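Beta-galactosidase/beta-glucuronidase (Faecalibacterium prausnitzii L2-6, PDB 6MVF) binds flavin mononucleotide and, as a glycoside hydrolase of family 2, probably hydrolyses beta-glucuronides to release glucuronic acid. Local coordinates at residues Thr426-Ile431 with Ile446-Ser451; Arg277-Thr282 with Ser390-Gly395; Thr107-His112 with Ala121-Leu126; Arg75-Pro80 with Asn132-Glu137; Val581-Arg586 with Val598-Asn603. All blocks are in the same frame, centred on the assembly; numbering follows the deposited sequence.

Contact 1 (Thr426-Ile431 with Ile446-Ser451)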
# COMPACT_ATOMS: atom_id res chain seq x y z
N THR A 426 -23.57 18.29 27.78
CA THR A 426 -24.06 18.01 26.44
C THR A 426 -24.46 16.55 26.24
O THR A 426 -24.86 16.19 25.14
CB THR A 426 -22.99 18.37 25.39
OG1 THR A 426 -22.03 17.31 25.30
CG2 THR A 426 -22.26 19.67 25.71
N ARG A 427 -24.34 15.70 27.26
CA ARG A 427 -24.70 14.31 27.09
C ARG A 427 -25.64 13.84 28.20
O ARG A 427 -25.67 14.39 29.30
CB ARG A 427 -23.45 13.41 27.03
CG ARG A 427 -22.65 13.56 25.73
CD ARG A 427 -21.43 12.66 25.72
NE ARG A 427 -20.75 12.62 24.42
CZ ARG A 427 -19.77 13.44 24.05
NH1 ARG A 427 -19.36 14.40 24.86
NH2 ARG A 427 -19.21 13.29 22.86
N LEU A 428 -26.42 12.82 27.86
CA LEU A 428 -27.34 12.18 28.79
C LEU A 428 -26.62 11.17 29.67
O LEU A 428 -25.69 10.49 29.22
CB LEU A 428 -28.46 11.49 28.00
CG LEU A 428 -29.25 12.46 27.13
CD1 LEU A 428 -30.23 11.70 26.28
CD2 LEU A 428 -29.96 13.53 27.99
N THR A 429 -27.05 11.06 30.92
CA THR A 429 -26.57 10.00 31.80
C THR A 429 -27.56 8.84 31.81
O THR A 429 -28.77 9.03 31.60
CB THR A 429 -26.33 10.51 33.22
OG1 THR A 429 -27.53 11.07 33.76
CG2 THR A 429 -25.25 11.59 33.22
N THR A 430 -27.04 7.63 32.00
CA THR A 430 -27.83 6.41 31.99
C THR A 430 -27.33 5.52 33.11
O THR A 430 -26.32 5.81 33.75
CB THR A 430 -27.77 5.68 30.62
OG1 THR A 430 -28.76 4.64 30.57
CG2 THR A 430 -26.39 5.04 30.38
N ILE A 431 -28.04 4.41 33.32
CA ILE A 431 -27.71 3.42 34.33
C ILE A 431 -28.25 2.08 33.86
O ILE A 431 -29.25 2.01 33.14
CB ILE A 431 -28.26 3.84 35.72
CG1 ILE A 431 -27.83 2.86 36.81
CG2 ILE A 431 -29.81 4.04 35.70
CD1 ILE A 431 -27.89 3.45 38.18
N ILE A 446 -32.40 9.15 39.09
CA ILE A 446 -31.10 9.78 39.30
C ILE A 446 -30.53 10.27 37.97
O ILE A 446 -30.07 11.41 37.86
CB ILE A 446 -30.12 8.81 39.99
CG1 ILE A 446 -30.56 8.48 41.41
CG2 ILE A 446 -28.71 9.40 39.99
CD1 ILE A 446 -29.57 7.59 42.14
N THR A 447 -30.55 9.41 36.96
CA THR A 447 -29.97 9.69 35.65
C THR A 447 -31.06 10.09 34.66
O THR A 447 -32.26 9.90 34.90
CB THR A 447 -29.17 8.47 35.14
OG1 THR A 447 -30.02 7.32 35.06
CG2 THR A 447 -27.98 8.17 36.08
N ASP A 448 -30.63 10.67 33.53
CA ASP A 448 -31.57 11.19 32.53
C ASP A 448 -32.40 10.09 31.88
O ASP A 448 -33.56 10.31 31.50
CB ASP A 448 -30.82 11.97 31.43
CG ASP A 448 -29.96 13.12 31.98
OD1 ASP A 448 -30.41 13.83 32.91
OD2 ASP A 448 -28.83 13.31 31.47
N VAL A 449 -31.82 8.90 31.71
CA VAL A 449 -32.50 7.75 31.14
C VAL A 449 -32.04 6.54 31.94
O VAL A 449 -31.16 6.63 32.80
CB VAL A 449 -32.22 7.58 29.63
CG1 VAL A 449 -32.71 8.80 28.83
CG2 VAL A 449 -30.74 7.33 29.36
N GLU A 450 -32.68 5.39 31.68
CA GLU A 450 -32.55 4.24 32.56
C GLU A 450 -32.79 2.97 31.76
O GLU A 450 -33.59 2.95 30.82
CB GLU A 450 -33.56 4.27 33.73
CG GLU A 450 -33.36 5.41 34.73
CD GLU A 450 -34.22 5.26 35.99
OE1 GLU A 450 -34.16 4.18 36.64
OE2 GLU A 450 -34.95 6.22 36.33
N SER A 451 -32.10 1.90 32.16
CA SER A 451 -32.29 0.63 31.49
C SER A 451 -32.22 -0.53 32.48
O SER A 451 -31.59 -0.43 33.54
CB SER A 451 -31.26 0.42 30.36
OG SER A 451 -31.56 1.22 29.23

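Contact 2 (Arg277-Thr282 with Ser390-Gly395)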
# COMPACT_ATOMS: atom_id res chain seq x y z
N ARG A 277 -24.30 16.86 15.94
CA ARG A 277 -25.61 16.25 16.09
C ARG A 277 -26.24 16.76 17.37
O ARG A 277 -25.55 17.10 18.33
CB ARG A 277 -25.57 14.71 16.13
CG ARG A 277 -25.10 14.11 17.43
CD ARG A 277 -23.61 14.10 17.49
NE ARG A 277 -23.09 13.59 18.76
CZ ARG A 277 -23.03 14.31 19.87
NH1 ARG A 277 -23.51 15.56 19.86
NH2 ARG A 277 -22.53 13.78 20.99
N SER A 278 -27.57 16.81 17.36
CA SER A 278 -28.36 16.96 18.57
C SER A 278 -29.28 15.75 18.67
O SER A 278 -29.51 15.04 17.68
CB SER A 278 -29.17 18.26 18.57
OG SER A 278 -29.96 18.37 17.38
N TYR A 279 -29.81 15.51 19.87
CA TYR A 279 -30.58 14.30 20.09
C TYR A 279 -31.40 14.45 21.37
O TYR A 279 -31.04 15.20 22.28
CB TYR A 279 -29.68 13.04 20.16
CG TYR A 279 -28.63 13.05 21.26
CD1 TYR A 279 -27.39 13.64 21.06
CD2 TYR A 279 -28.87 12.43 22.48
CE1 TYR A 279 -26.42 13.65 22.06
CE2 TYR A 279 -27.90 12.42 23.49
CZ TYR A 279 -26.67 13.04 23.26
OH TYR A 279 -25.70 13.04 24.23
N THR A 280 -32.52 13.73 21.41
CA THR A 280 -33.44 13.79 22.52
C THR A 280 -33.92 12.38 22.82
O THR A 280 -34.00 11.53 21.92
CB THR A 280 -34.64 14.72 22.21
OG1 THR A 280 -35.18 14.38 20.93
CG2 THR A 280 -34.19 16.18 22.17
N VAL A 281 -34.21 12.12 24.10
CA VAL A 281 -34.95 10.94 24.52
C VAL A 281 -36.14 11.41 25.34
O VAL A 281 -35.96 12.17 26.31
CB VAL A 281 -34.09 9.96 25.34
CG1 VAL A 281 -34.92 8.74 25.68
CG2 VAL A 281 -32.83 9.56 24.60
N THR A 282 -37.34 10.97 24.97
CA THR A 282 -38.54 11.19 25.75
C THR A 282 -39.20 9.86 26.10
O THR A 282 -39.06 8.88 25.35
CB THR A 282 -39.56 12.07 25.00
OG1 THR A 282 -40.05 11.37 23.85
CG2 THR A 282 -38.91 13.38 24.58
N SER A 390 -19.78 9.87 18.52
CA SER A 390 -20.56 8.65 18.63
C SER A 390 -21.07 8.45 20.06
O SER A 390 -22.08 7.78 20.26
CB SER A 390 -19.74 7.44 18.17
OG SER A 390 -18.66 7.16 19.06
N ILE A 391 -20.39 9.00 21.05
CA ILE A 391 -20.79 8.79 22.44
C ILE A 391 -21.97 9.71 22.75
O ILE A 391 -21.85 10.94 22.70
CB ILE A 391 -19.62 9.03 23.42
CG1 ILE A 391 -18.48 8.06 23.10
CG2 ILE A 391 -20.10 8.90 24.87
CD1 ILE A 391 -17.28 8.13 24.01
N LEU A 392 -23.12 9.11 23.05
CA LEU A 392 -24.31 9.89 23.41
C LEU A 392 -24.72 9.75 24.87
O LEU A 392 -25.31 10.68 25.43
CB LEU A 392 -25.50 9.49 22.51
CG LEU A 392 -25.29 9.45 21.00
CD1 LEU A 392 -26.64 9.36 20.32
CD2 LEU A 392 -24.51 10.66 20.49
N PHE A 393 -24.36 8.65 25.53
CA PHE A 393 -24.76 8.37 26.89
C PHE A 393 -23.56 7.95 27.73
O PHE A 393 -22.76 7.10 27.31
CB PHE A 393 -25.83 7.28 26.90
CG PHE A 393 -26.87 7.45 25.83
CD1 PHE A 393 -28.04 8.17 26.09
CD2 PHE A 393 -26.70 6.87 24.58
CE1 PHE A 393 -29.02 8.32 25.11
CE2 PHE A 393 -27.66 7.02 23.60
CZ PHE A 393 -28.84 7.75 23.86
N TRP A 394 -23.43 8.54 28.91
CA TRP A 394 -22.49 8.09 29.93
C TRP A 394 -23.26 7.23 30.92
O TRP A 394 -24.28 7.66 31.46
CB TRP A 394 -21.84 9.27 30.67
CG TRP A 394 -21.09 10.30 29.86
CD1 TRP A 394 -21.36 11.65 29.78
CD2 TRP A 394 -19.92 10.09 29.04
NE1 TRP A 394 -20.45 12.27 28.97
CE2 TRP A 394 -19.56 11.35 28.50
CE3 TRP A 394 -19.16 8.96 28.71
CZ2 TRP A 394 -18.45 11.51 27.63
CZ3 TRP A 394 -18.06 9.11 27.85
CH2 TRP A 394 -17.72 10.39 27.32
N GLY A 395 -22.76 6.01 31.17
CA GLY A 395 -23.36 5.11 32.14
C GLY A 395 -22.58 5.13 33.45
O GLY A 395 -21.36 5.05 33.44

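Contact 3 (Thr107-His112 with Ala121-Leu126)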
# COMPACT_ATOMS: atom_id res chain seq x y z
N THR A 107 13.67 5.35 39.49
CA THR A 107 12.83 6.27 40.25
C THR A 107 11.37 6.21 39.80
O THR A 107 11.09 6.17 38.59
CB THR A 107 13.36 7.70 40.10
OG1 THR A 107 14.70 7.76 40.59
CG2 THR A 107 12.48 8.69 40.83
N VAL A 108 10.44 6.21 40.77
CA VAL A 108 9.01 6.22 40.44
C VAL A 108 8.67 7.50 39.68
O VAL A 108 8.98 8.61 40.14
CB VAL A 108 8.14 6.10 41.70
CG1 VAL A 108 6.67 6.15 41.33
CG2 VAL A 108 8.41 4.80 42.44
N ALA A 109 8.06 7.35 38.51
CA ALA A 109 7.55 8.48 37.74
C ALA A 109 6.08 8.75 37.99
O ALA A 109 5.67 9.91 37.99
CB ALA A 109 7.79 8.27 36.24
N THR A 110 5.28 7.71 38.23
CA THR A 110 3.86 7.86 38.52
C THR A 110 3.28 6.49 38.90
O THR A 110 3.89 5.45 38.63
CB THR A 110 3.09 8.46 37.32
OG1 THR A 110 1.85 8.99 37.78
CG2 THR A 110 2.83 7.42 36.22
N THR A 111 2.10 6.52 39.53
CA THR A 111 1.28 5.34 39.78
C THR A 111 -0.14 5.61 39.31
O THR A 111 -0.60 6.75 39.24
CB THR A 111 1.24 4.93 41.25
OG1 THR A 111 0.73 6.03 42.02
CG2 THR A 111 2.61 4.53 41.75
N HIS A 112 -0.86 4.53 39.02
CA HIS A 112 -2.18 4.70 38.44
C HIS A 112 -3.07 3.52 38.80
O HIS A 112 -2.61 2.38 38.85
CB HIS A 112 -2.12 4.84 36.92
CG HIS A 112 -3.45 5.10 36.30
ND1 HIS A 112 -4.27 4.09 35.85
CD2 HIS A 112 -4.11 6.26 36.05
CE1 HIS A 112 -5.37 4.62 35.34
NE2 HIS A 112 -5.29 5.93 35.45
N ALA A 121 3.00 10.56 32.29
CA ALA A 121 3.97 10.98 33.30
C ALA A 121 5.10 11.76 32.64
O ALA A 121 5.68 11.30 31.65
CB ALA A 121 4.54 9.77 34.05
N ASP A 122 5.41 12.94 33.18
CA ASP A 122 6.53 13.76 32.74
C ASP A 122 7.82 13.15 33.28
O ASP A 122 8.17 13.31 34.45
CB ASP A 122 6.33 15.20 33.20
CG ASP A 122 7.43 16.16 32.74
OD1 ASP A 122 8.42 15.72 32.11
OD2 ASP A 122 7.30 17.38 33.01
N ILE A 123 8.56 12.42 32.45
CA ILE A 123 9.78 11.77 32.89
C ILE A 123 11.02 12.53 32.43
O ILE A 123 12.10 11.95 32.38
CB ILE A 123 9.84 10.30 32.43
CG1 ILE A 123 9.93 10.23 30.91
CG2 ILE A 123 8.61 9.56 32.91
CD1 ILE A 123 10.49 8.94 30.40
N THR A 124 10.87 13.82 32.11
CA THR A 124 11.97 14.63 31.58
C THR A 124 13.22 14.52 32.46
O THR A 124 14.30 14.13 31.99
CB THR A 124 11.54 16.10 31.48
OG1 THR A 124 10.37 16.22 30.66
CG2 THR A 124 12.66 16.97 30.90
N ASP A 125 13.06 14.85 33.74
CA ASP A 125 14.15 14.92 34.71
C ASP A 125 14.66 13.54 35.16
O ASP A 125 15.71 13.48 35.80
CB ASP A 125 13.69 15.74 35.92
CG ASP A 125 13.31 17.18 35.54
OD1 ASP A 125 14.03 17.82 34.72
OD2 ASP A 125 12.27 17.67 36.04
N LEU A 126 13.96 12.45 34.85
CA LEU A 126 14.49 11.12 35.09
C LEU A 126 15.26 10.57 33.90
O LEU A 126 15.70 9.42 33.94
CB LEU A 126 13.35 10.17 35.47
CG LEU A 126 12.31 10.86 36.37
CD1 LEU A 126 11.09 9.94 36.64
CD2 LEU A 126 12.93 11.34 37.67

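Contact 4 (Arg75-Pro80 with Asn132-Glu137)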
# COMPACT_ATOMS: atom_id res chain seq x y z
N ARG A 75 11.90 -2.40 29.55
CA ARG A 75 12.59 -2.27 28.28
C ARG A 75 13.50 -1.06 28.34
O ARG A 75 13.47 -0.28 29.29
CB ARG A 75 11.61 -2.14 27.11
CG ARG A 75 10.96 -0.78 26.98
CD ARG A 75 10.40 -0.61 25.58
NE ARG A 75 11.35 0.08 24.73
CZ ARG A 75 11.22 0.24 23.42
NH1 ARG A 75 10.17 -0.25 22.78
NH2 ARG A 75 12.14 0.89 22.74
N THR A 76 14.31 -0.90 27.29
CA THR A 76 15.24 0.22 27.16
C THR A 76 14.75 1.19 26.09
O THR A 76 14.04 0.80 25.16
CB THR A 76 16.64 -0.32 26.84
OG1 THR A 76 17.12 -0.99 28.00
CG2 THR A 76 17.62 0.80 26.46
N PHE A 77 15.06 2.48 26.26
CA PHE A 77 14.69 3.47 25.26
C PHE A 77 15.74 4.58 25.22
O PHE A 77 16.45 4.83 26.20
CB PHE A 77 13.28 4.05 25.51
CG PHE A 77 13.15 4.92 26.74
CD1 PHE A 77 12.87 4.36 27.98
CD2 PHE A 77 13.24 6.30 26.66
CE1 PHE A 77 12.72 5.17 29.11
CE2 PHE A 77 13.09 7.10 27.80
CZ PHE A 77 12.83 6.54 29.01
N LYS A 78 15.85 5.22 24.05
CA LYS A 78 16.74 6.35 23.89
C LYS A 78 15.98 7.62 24.21
O LYS A 78 14.79 7.74 23.90
CB LYS A 78 17.31 6.43 22.48
CG LYS A 78 18.11 5.21 22.08
CD LYS A 78 19.49 5.58 21.54
CE LYS A 78 20.58 4.59 21.99
NZ LYS A 78 20.18 3.17 21.74
N LYS A 79 16.65 8.55 24.87
CA LYS A 79 16.02 9.81 25.23
C LYS A 79 15.75 10.60 23.96
O LYS A 79 16.69 10.83 23.18
CB LYS A 79 16.93 10.58 26.19
CG LYS A 79 16.43 11.95 26.64
CD LYS A 79 17.63 12.85 26.95
CE LYS A 79 17.24 14.30 27.20
NZ LYS A 79 16.52 14.50 28.50
N PRO A 80 14.51 10.98 23.67
CA PRO A 80 14.27 11.83 22.49
C PRO A 80 14.85 13.22 22.68
O PRO A 80 14.96 13.74 23.79
CB PRO A 80 12.74 11.88 22.39
CG PRO A 80 12.22 11.43 23.72
CD PRO A 80 13.26 10.52 24.30
N ASN A 132 18.02 4.57 28.38
CA ASN A 132 17.36 4.67 29.68
C ASN A 132 16.62 3.36 29.91
O ASN A 132 16.42 2.57 28.99
CB ASN A 132 16.39 5.87 29.74
CG ASN A 132 17.09 7.21 29.60
OD1 ASN A 132 17.18 7.99 30.55
ND2 ASN A 132 17.60 7.48 28.40
N GLU A 133 16.21 3.11 31.16
CA GLU A 133 15.40 1.93 31.48
C GLU A 133 14.00 2.35 31.93
O GLU A 133 13.85 3.22 32.79
CB GLU A 133 16.08 1.06 32.54
CG GLU A 133 16.78 -0.16 31.94
CD GLU A 133 15.83 -1.35 31.65
OE1 GLU A 133 14.91 -1.61 32.46
OE2 GLU A 133 16.02 -2.03 30.61
N LEU A 134 13.00 1.72 31.34
CA LEU A 134 11.59 1.94 31.65
C LEU A 134 11.02 0.69 32.31
O LEU A 134 11.12 -0.41 31.75
CB LEU A 134 10.81 2.29 30.38
CG LEU A 134 9.30 2.47 30.40
CD1 LEU A 134 8.94 3.55 31.37
CD2 LEU A 134 8.77 2.83 29.00
N THR A 135 10.42 0.87 33.49
CA THR A 135 9.88 -0.23 34.30
C THR A 135 8.43 0.07 34.65
O THR A 135 8.14 1.13 35.23
CB THR A 135 10.72 -0.42 35.58
OG1 THR A 135 12.08 -0.68 35.22
CG2 THR A 135 10.20 -1.59 36.40
N ILE A 136 7.52 -0.83 34.30
CA ILE A 136 6.10 -0.69 34.63
C ILE A 136 5.65 -1.92 35.41
O ILE A 136 5.52 -3.02 34.84
CB ILE A 136 5.23 -0.49 33.38
CG1 ILE A 136 5.76 0.66 32.52
CG2 ILE A 136 3.77 -0.23 33.79
CD1 ILE A 136 5.28 0.64 31.06
N GLU A 137 5.40 -1.74 36.70
CA GLU A 137 4.79 -2.77 37.52
C GLU A 137 3.28 -2.71 37.34
O GLU A 137 2.68 -1.65 37.51
CB GLU A 137 5.14 -2.58 38.99
CG GLU A 137 6.51 -3.09 39.40
CD GLU A 137 6.78 -2.97 40.90
OE1 GLU A 137 7.91 -2.55 41.25
OE2 GLU A 137 5.86 -3.30 41.71

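Contact 5 (Val581-Arg586 with Val598-Asn603)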
# COMPACT_ATOMS: atom_id res chain seq x y z
N VAL A 581 -31.30 -13.19 2.69
CA VAL A 581 -32.16 -14.33 2.96
C VAL A 581 -31.28 -15.44 3.52
O VAL A 581 -30.23 -15.76 2.95
CB VAL A 581 -32.95 -14.78 1.71
CG1 VAL A 581 -32.04 -15.31 0.64
CG2 VAL A 581 -33.99 -15.83 2.10
N HIS A 582 -31.70 -16.01 4.66
CA HIS A 582 -30.87 -16.93 5.44
C HIS A 582 -31.70 -18.10 5.92
O HIS A 582 -32.72 -17.91 6.59
CB HIS A 582 -30.25 -16.22 6.64
CG HIS A 582 -29.34 -17.10 7.44
ND1 HIS A 582 -29.77 -17.83 8.53
CD2 HIS A 582 -28.02 -17.38 7.30
CE1 HIS A 582 -28.75 -18.51 9.04
NE2 HIS A 582 -27.68 -18.24 8.31
N ILE A 583 -31.26 -19.31 5.57
CA ILE A 583 -31.85 -20.54 6.08
C ILE A 583 -31.16 -20.91 7.39
O ILE A 583 -29.94 -21.14 7.42
CB ILE A 583 -31.74 -21.68 5.06
CG1 ILE A 583 -32.41 -21.29 3.73
CG2 ILE A 583 -32.42 -22.92 5.64
CD1 ILE A 583 -32.07 -22.19 2.57
N ALA A 584 -31.94 -20.95 8.46
CA ALA A 584 -31.47 -21.30 9.78
C ALA A 584 -31.24 -22.80 9.90
O ALA A 584 -31.79 -23.61 9.13
CB ALA A 584 -32.47 -20.84 10.84
N GLY A 585 -30.40 -23.18 10.87
CA GLY A 585 -30.24 -24.57 11.24
C GLY A 585 -29.25 -25.38 10.42
O GLY A 585 -29.32 -26.61 10.46
N ARG A 586 -28.32 -24.73 9.71
CA ARG A 586 -27.36 -25.48 8.90
C ARG A 586 -26.51 -26.43 9.75
O ARG A 586 -26.10 -27.50 9.27
CB ARG A 586 -26.46 -24.52 8.11
CG ARG A 586 -25.41 -23.90 9.00
CD ARG A 586 -24.47 -22.96 8.32
NE ARG A 586 -25.10 -21.81 7.70
CZ ARG A 586 -24.41 -20.82 7.16
NH1 ARG A 586 -23.08 -20.86 7.20
NH2 ARG A 586 -25.02 -19.80 6.58
N VAL A 598 -37.87 -26.14 8.47
CA VAL A 598 -36.79 -25.37 7.87
C VAL A 598 -37.17 -23.90 8.01
O VAL A 598 -38.11 -23.43 7.36
CB VAL A 598 -36.55 -25.75 6.41
CG1 VAL A 598 -35.53 -24.86 5.81
CG2 VAL A 598 -36.13 -27.23 6.30
N LYS A 599 -36.45 -23.17 8.85
CA LYS A 599 -36.79 -21.78 9.10
C LYS A 599 -35.92 -20.87 8.25
O LYS A 599 -34.73 -21.13 8.07
CB LYS A 599 -36.61 -21.45 10.58
CG LYS A 599 -37.41 -20.27 11.04
CD LYS A 599 -36.98 -19.87 12.43
CE LYS A 599 -36.76 -21.07 13.32
NZ LYS A 599 -37.28 -20.76 14.68
N VAL A 600 -36.53 -19.81 7.71
CA VAL A 600 -35.83 -18.80 6.92
C VAL A 600 -36.05 -17.42 7.53
O VAL A 600 -37.17 -17.06 7.91
CB VAL A 600 -36.26 -18.81 5.43
CG1 VAL A 600 -35.48 -17.78 4.68
CG2 VAL A 600 -36.03 -20.17 4.82
N TYR A 601 -34.96 -16.66 7.64
CA TYR A 601 -34.99 -15.25 7.98
C TYR A 601 -34.71 -14.42 6.74
O TYR A 601 -33.82 -14.75 5.95
CB TYR A 601 -33.95 -14.94 9.05
CG TYR A 601 -34.07 -15.80 10.28
CD1 TYR A 601 -35.31 -16.03 10.85
CD2 TYR A 601 -32.95 -16.38 10.86
CE1 TYR A 601 -35.44 -16.80 11.98
CE2 TYR A 601 -33.08 -17.18 11.99
CZ TYR A 601 -34.33 -17.37 12.54
OH TYR A 601 -34.49 -18.14 13.67
N SER A 602 -35.47 -13.34 6.55
CA SER A 602 -35.27 -12.48 5.40
C SER A 602 -35.84 -11.09 5.68
O SER A 602 -36.84 -10.95 6.38
CB SER A 602 -35.93 -13.07 4.15
OG SER A 602 -35.63 -12.25 3.04
N ASN A 603 -35.19 -10.07 5.12
CA ASN A 603 -35.80 -8.75 5.10
C ASN A 603 -36.64 -8.53 3.84
O ASN A 603 -37.18 -7.44 3.65
CB ASN A 603 -34.75 -7.64 5.29
CG ASN A 603 -33.62 -7.71 4.30
OD1 ASN A 603 -33.71 -8.35 3.24
ND2 ASN A 603 -32.53 -7.03 4.63
O HOH W 1 -34.03 -24.68 9.79

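Contact 1 (Thr426-Ile431 with Ile446-Ser451)
T429 and D448 meet where two neighbouring parallel strands of the TIM barrel, 428-433 and 450-453, begin to pair. The backbone supplies two bonds: V449 N reaches T429 O at 3.1 Å, and two residues on, S451 N reaches I431 O at 3.0 Å. Between them T430 CA leans on V449 O as a C-H...O contact. Around this opening the side chains bond to main chain in both directions. D448 OD2 accepts from T429 N at 2.9 Å, met from above the carboxylate plane, while D448 N gives its hydrogen to T429 OG1 at 3.1 Å. T429 OG1 also bonds to Q417, and D448 OD2 forms a salt bridge with K421, so helix 407-423 grips both partners. With an alanine for this aspartate, T429 N is likely to lose its acceptor and the K421 ammonium its carboxylate mate. Apolar contacts fill in between. V449 CG2 rests against T430 CB at 3.6 Å, L428 CD2 flanks D448 CB at 3.9 Å, and I431 CG2 lies beside E450 CG, the two side chains pointing the same way. T447 holds OG1 between its backbone N and carbonyl carbon (chi1 58°), donating to V449 O at 2.6 Å, tilted 20° from the carbonyl plane.

Contact 2 (Arg277-Thr282 with Ser390-Gly395)
Y279 reaches over L392 as an example of an aromatic side chain that packs with its face and bonds with its tip. From CB, which points at strand 391-398, the ring is set by chi1 of 60°, with CG between the backbone N and the carbonyl carbon. CD1 and CE1 come first, both near L392 CD2, CE1 at 3.9 Å; CE1 also lies over one face of the R277 guanidinium. Further out, CZ stands 3.8 Å from L392 CB, which sits over the ring face as a CH-pi contact, 4.2 Å from the ring centroid. At the end OH makes a weak hydrogen bond of 2.7 Å to L392 O. R277 runs alongside with a second weak bond, NH2 to I391 O at 3.4 Å, although its NE is held more firmly by P389 O. On the other flank V281 CG2 touches the F393 ring edge at CE1, 4.0 Å away. Strand 279-282 pairs antiparallel with 286-289, and this hairpin packs across the N-terminal ends of the TIM-barrel strands. Strand 391-398 lies between 353-357 and 428-433 in the barrel, and its I391 and W394 turn to helix 368-385.

Contact 3 (Thr107-His112 with Ala121-Leu126)
The methyl of A109 is a small bump that fits a hollow walled by three side chains of 121-126. Its CB lies 3.7 Å from I123 CG2 and equally 3.7 Å from L126 CD1, with A121 CB a little further off at 4.2 Å. L126 is the larger projection. Its two branches part over the first segment: CD1 comes down on A109, while CD2 reaches T107 CG2 at 4.1 Å, the two side chains crossing at about a right angle. At the other end the roles are more even, for A121 CB meets T110 through CG2 at 3.6 Å. The threonine has its hydroxyl anti to the backbone N (chi1 -161°), which leaves CG2 as its nearest approach to the alanine. A109 and T110 can both face this way because they form a classic beta bulge opposite V102. The setting is the two-sheet beta sandwich of the sugar-binding domain: 107-113 is the outermost strand of one antiparallel sheet and 119-122 that of the other, so the hollow lies between their edges, bridged by apolar surface without any hydrogen bond. The longer branch of I123 leads away from A109, its CD1 reaching F77 CZ at 3.6 Å, and the residue also packs on V89 and V91. The bend that brings L126 back over strand 107-113 begins with an Asx turn, in which D122 OD1 accepts from T124 N at 3.1 Å, and D122 OD2 pairs with R88.

Contact 4 (Arg75-Pro80 with Asn132-Glu137)
R75, T76 and F77 pair antiparallel with L134, E133 and N132, on strands whose axes come within 4.7 Å and whose directions differ by 135°, a strongly twisted pairing. R75 and L134 form a hydrogen-bonded pair, R75 N bonding to L134 O and L134 N to R75 O, the latter 2.9 Å long and nearly straight. F77 and N132 make the next such pair, with F77 N to N132 O at 3.1 Å and N132 N to F77 O at 2.7 Å. T76 and E133 face each other between them as a non-hydrogen-bonded pair, joined through side chains: T76 OG1 donates to E133 OE2 at 3.0 Å, on the anti side of the carboxylate and tilted out of its plane. The glutamate chain bends at chi2 to bring OE2 there, the two side chains crossing at about a right angle. A leucine here would probably leave the T76 hydroxyl without its acceptor and free to turn. On the other face the F77 ring, its CG between the backbone N and the carbonyl carbon (chi1 68°), spreads over N132. N132 CB lies 3.9 Å from the ring centroid, and the amide plane is only 22° from that of the ring, while F77 CE1 meets L134 CB at 3.7 Å. R75 folds back on its own strand, gripping T76 O side-on with NE and NH2. At the partly exposed T76 face a polar bond thus joins the strands; on the F77 face, where the ring reaches L165 of the facing sheet, the buried N132 amide depends on R128 and N105 for partners.

Contact 5 (Val581-Arg586 with Val598-Asn603)
V598 opens the pairing by setting CG1 against I583 CG2 at 3.7 Å. At K599 the backbone takes over: its O accepts from A584 N at 2.8 Å, with the donor tilted 22° from the carbonyl plane, and its N passes a hydrogen to a water that in turn donates to A584 O. The lysine chain leads away to a salt bridge with E515. V600 CG1 is anti to the backbone N (chi1 -179°), which carries it to V581 CG2 at 3.6 Å, while CG2 meets I583 CG1 at 3.9 Å. This is the edge of a beta sandwich that follows the barrel. Strand 581-583 is the outer member of a three-stranded antiparallel sheet, and V598 and V600 face strand 606-611 of the second sheet. Y601 then forms the hydrogen-bonded pair with H582, two bonds of 2.8 Å between Y601 N and H582 O and between H582 N and Y601 O. Its ring turns to the opposite face, where CE2 touches A584 CB at 3.9 Å, helix 566-575 packs against it, and OH joins K599 at E515. S602 lies alongside V581, its OG bonded to M580 O.

Contacts 1, 2 and 5 are buried, whereas contacts 3 and 4 lie nearer the surface of the sugar-binding sandwich. Contacts 1 and 2 meet at one barrel, contact 2 joining it to the hairpin across its end, and R427 NE bonds to I391 O between them. Yet contact 1 rests on main-chain bonds backed by charge, and contact 2 on an aromatic face with weak bonds. Contacts 3 and 4 share a sandwich, contact 3 nested within the loop closed by contact 4; one joins two sheets by hydrocarbon alone, the other two strands within a sheet. Contact 5 repeats that antiparallel pairing on the far side of the chain's centre, about 56 Å from contact 4 between centres.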